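Local coordinates for protein putative isomerase YbhH (Escherichia coli, PDB 6OTV) that is a PrpF-family member of the diaminopimelate epimerase clan and probably acts as an isomerase, though its substrate is not established, at residues V73-A78 against I121-T126. Sequence-based numbering, arbitrary orientation.
Sequences VDYLFA and IRNVNT
N125 takes over where two parallel β-strands of this PrpF-family (diaminopimelate epimerase clan) fold part: its side-chain amide grips the backbone of F77 at both polar atoms, continuing the ladder where the backbone has turned away. OD1 accepts the F77 N-H on a lone pair (2.8 Å, N-H...O 177°), while ND2 donates to F77 O and also to T89 O, which together fix the rotation of the amide. Upstream, strands 73-80 and 116-123 pair through R122 N to V73 O and Y75 N to R122 O, and V124 N, just past the strand end, adds a bond to Y75 O.

On the face that carries V73, Y75 and I121, directed at helix 94-106, V73 CG2 lies alongside I121 CG1 at 3.8 Å and I121 CG2 meets Y75 CB. With CG anti to the backbone N (chi1 158°), the Y75 ring comes obliquely against the N123 amide, CD2 3.4 Å from ND2, and its hydroxyl reaches C93 O.

The other face bears a salt bridge. The R122 chain, extended to NE, sets NH1 between the D74 oxygens, 2.8 Å from OD2 and 2.9 Å from OD1, carboxylate and guanidinium planes 68° apart; S66 OG and S67 N also hold this carboxylate. At the strand end, N123 OD1 closes an Asx motif, accepting from T126 N and, at 2.7 Å, from T126 OG1.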
ATOM      1  N   VAL A  73       1.478  11.167  -0.652  1.00 27.70           N
ATOM      2  CA  VAL A  73       0.950  12.382  -0.049  1.00 30.21           C
ATOM      3  C   VAL A  73      -0.204  12.026   0.874  1.00 33.71           C
ATOM      4  O   VAL A  73      -0.890  11.014   0.692  1.00 36.97           O
ATOM      5  CB  VAL A  73       0.495  13.413  -1.108  1.00 31.00           C
ATOM      6  CG1 VAL A  73       1.640  13.768  -2.039  1.00 38.38           C
ATOM      7  CG2 VAL A  73      -0.697  12.893  -1.889  1.00 27.74           C
ATOM      8  N   ASP A  74      -0.410  12.871   1.879  1.00 35.76           N
ATOM      9  CA  ASP A  74      -1.567  12.790   2.756  1.00 34.49           C
ATOM     10  C   ASP A  74      -2.614  13.807   2.325  1.00 34.56           C
ATOM     11  O   ASP A  74      -2.281  14.915   1.891  1.00 34.68           O
ATOM     12  CB  ASP A  74      -1.172  13.035   4.212  1.00 28.16           C
ATOM     13  CG  ASP A  74      -0.619  11.795   4.878  1.00 40.47           C
ATOM     14  OD1 ASP A  74      -0.790  10.688   4.320  1.00 40.02           O
ATOM     15  OD2 ASP A  74      -0.009  11.927   5.962  1.00 33.14           O
ATOM     16  N   TYR A  75      -3.883  13.424   2.452  1.00 33.86           N
ATOM     17  CA  TYR A  75      -5.009  14.237   2.004  1.00 26.85           C
ATOM     18  C   TYR A  75      -6.029  14.312   3.131  1.00 26.23           C
ATOM     19  O   TYR A  75      -6.627  13.296   3.502  1.00 32.97           O
ATOM     20  CB  TYR A  75      -5.622  13.652   0.729  1.00 35.05           C
ATOM     21  CG  TYR A  75      -7.058  14.046   0.443  1.00 36.91           C
ATOM     22  CD1 TYR A  75      -7.438  15.382   0.364  1.00 34.61           C
ATOM     23  CD2 TYR A  75      -8.028  13.078   0.219  1.00 43.42           C
ATOM     24  CE1 TYR A  75      -8.747  15.738   0.090  1.00 36.01           C
ATOM     25  CE2 TYR A  75      -9.339  13.423  -0.055  1.00 40.72           C
ATOM     26  CZ  TYR A  75      -9.693  14.754  -0.119  1.00 38.92           C
ATOM     27  OH  TYR A  75     -10.999  15.096  -0.394  1.00 33.79           O
ATOM     28  N   LEU A  76      -6.218  15.508   3.680  1.00 29.66           N
ATOM     29  CA  LEU A  76      -7.221  15.765   4.705  1.00 27.78           C
ATOM     30  C   LEU A  76      -8.324  16.621   4.100  1.00 29.22           C
ATOM     31  O   LEU A  76      -8.059  17.725   3.611  1.00 30.49           O
ATOM     32  CB  LEU A  76      -6.603  16.462   5.917  1.00 28.71           C
ATOM     33  CG  LEU A  76      -7.580  16.929   6.998  1.00 34.92           C
ATOM     34  CD1 LEU A  76      -8.325  15.749   7.603  1.00 34.41           C
ATOM     35  CD2 LEU A  76      -6.848  17.723   8.074  1.00 30.91           C
ATOM     36  N   PHE A  77      -9.551  16.114   4.129  1.00 26.08           N
ATOM     37  CA  PHE A  77     -10.699  16.826   3.593  1.00 29.48           C
ATOM     38  C   PHE A  77     -11.444  17.543   4.709  1.00 32.29           C
ATOM     39  O   PHE A  77     -11.537  17.038   5.832  1.00 31.59           O
ATOM     40  CB  PHE A  77     -11.655  15.877   2.865  1.00 25.74           C
ATOM     41  CG  PHE A  77     -12.949  16.526   2.470  1.00 29.18           C
ATOM     42  CD1 PHE A  77     -12.989  17.439   1.427  1.00 30.79           C
ATOM     43  CD2 PHE A  77     -14.120  16.246   3.155  1.00 34.65           C
ATOM     44  CE1 PHE A  77     -14.178  18.052   1.062  1.00 33.39           C
ATOM     45  CE2 PHE A  77     -15.314  16.855   2.797  1.00 33.53           C
ATOM     46  CZ  PHE A  77     -15.343  17.757   1.747  1.00 26.11           C
ATOM     47  N   ALA A  78     -11.978  18.720   4.389  1.00 25.90           N
ATOM     48  CA  ALA A  78     -12.803  19.480   5.318  1.00 33.50           C
ATOM     49  C   ALA A  78     -13.973  20.086   4.562  1.00 34.51           C
ATOM     50  O   ALA A  78     -13.792  20.657   3.482  1.00 37.01           O
ATOM     51  CB  ALA A  78     -11.994  20.582   6.015  1.00 26.48           C
ATOM     52  N   ILE A 121      -2.117   8.207  -2.550  1.00 26.92           N
ATOM     53  CA  ILE A 121      -2.782   9.161  -1.671  1.00 31.43           C
ATOM     54  C   ILE A 121      -3.358   8.412  -0.479  1.00 31.11           C
ATOM     55  O   ILE A 121      -4.023   7.383  -0.646  1.00 28.43           O
ATOM     56  CB  ILE A 121      -3.888   9.927  -2.415  1.00 35.22           C
ATOM     57  CG1 ILE A 121      -3.299  10.707  -3.593  1.00 34.34           C
ATOM     58  CG2 ILE A 121      -4.640  10.850  -1.461  1.00 25.85           C
ATOM     59  CD1 ILE A 121      -4.348  11.266  -4.533  1.00 28.83           C
ATOM     60  N   ARG A 122      -3.106   8.927   0.719  1.00 32.18           N
ATOM     61  CA  ARG A 122      -3.747   8.443   1.933  1.00 32.09           C
ATOM     62  C   ARG A 122      -4.724   9.505   2.416  1.00 32.08           C
ATOM     63  O   ARG A 122      -4.319  10.632   2.722  1.00 31.74           O
ATOM     64  CB  ARG A 122      -2.716   8.127   3.016  1.00 32.03           C
ATOM     65  CG  ARG A 122      -3.318   7.930   4.400  1.00 30.97           C
ATOM     66  CD  ARG A 122      -2.240   7.640   5.430  1.00 41.60           C
ATOM     67  NE  ARG A 122      -2.680   7.928   6.792  1.00 51.48           N
ATOM     68  CZ  ARG A 122      -2.227   8.935   7.529  1.00 52.76           C
ATOM     69  NH1 ARG A 122      -1.306   9.754   7.044  1.00 47.55           N
ATOM     70  NH2 ARG A 122      -2.687   9.122   8.757  1.00 62.31           N
ATOM     71  N   ASN A 123      -6.007   9.153   2.466  1.00 30.30           N
ATOM     72  CA  ASN A 123      -7.019  10.059   3.000  1.00 33.36           C
ATOM     73  C   ASN A 123      -6.983   9.986   4.521  1.00 38.50           C
ATOM     74  O   ASN A 123      -7.325   8.954   5.108  1.00 35.97           O
ATOM     75  CB  ASN A 123      -8.405   9.712   2.470  1.00 29.98           C
ATOM     76  CG  ASN A 123      -9.501  10.492   3.171  1.00 39.37           C
ATOM     77  OD1 ASN A 123     -10.300   9.928   3.920  1.00 36.19           O
ATOM     78  ND2 ASN A 123      -9.528  11.805   2.954  1.00 33.66           N
ATOM     79  N   VAL A 124      -6.567  11.088   5.157  1.00 41.40           N
ATOM     80  CA  VAL A 124      -6.414  11.119   6.609  1.00 40.59           C
ATOM     81  C   VAL A 124      -7.753  10.927   7.307  1.00 41.17           C
ATOM     82  O   VAL A 124      -7.812  10.372   8.410  1.00 43.56           O
ATOM     83  CB  VAL A 124      -5.732  12.437   7.035  1.00 41.19           C
ATOM     84  CG1 VAL A 124      -5.553  12.494   8.544  1.00 34.29           C
ATOM     85  CG2 VAL A 124      -4.387  12.585   6.340  1.00 35.50           C
ATOM     86  N   ASN A 125      -8.849  11.362   6.677  1.00 39.24           N
ATOM     87  CA  ASN A 125     -10.158  11.279   7.320  1.00 39.30           C
ATOM     88  C   ASN A 125     -10.561   9.833   7.585  1.00 40.54           C
ATOM     89  O   ASN A 125     -11.092   9.516   8.655  1.00 40.20           O
ATOM     90  CB  ASN A 125     -11.211  11.974   6.456  1.00 36.63           C
ATOM     91  CG  ASN A 125     -10.804  13.378   6.051  1.00 40.96           C
ATOM     92  OD1 ASN A 125      -9.965  13.565   5.166  1.00 38.15           O
ATOM     93  ND2 ASN A 125     -11.403  14.375   6.690  1.00 40.55           N
ATOM     94  N   THR A 126     -10.312   8.941   6.626  1.00 42.70           N
ATOM     95  CA  THR A 126     -10.791   7.568   6.702  1.00 41.06           C
ATOM     96  C   THR A 126      -9.690   6.521   6.761  1.00 43.40           C
ATOM     97  O   THR A 126     -10.001   5.345   6.984  1.00 42.66           O
ATOM     98  CB  THR A 126     -11.686   7.242   5.495  1.00 36.69           C
ATOM     99  OG1 THR A 126     -10.915   7.353   4.292  1.00 37.35           O
ATOM    100  CG2 THR A 126     -12.871   8.193   5.425  1.00 29.89           C
TER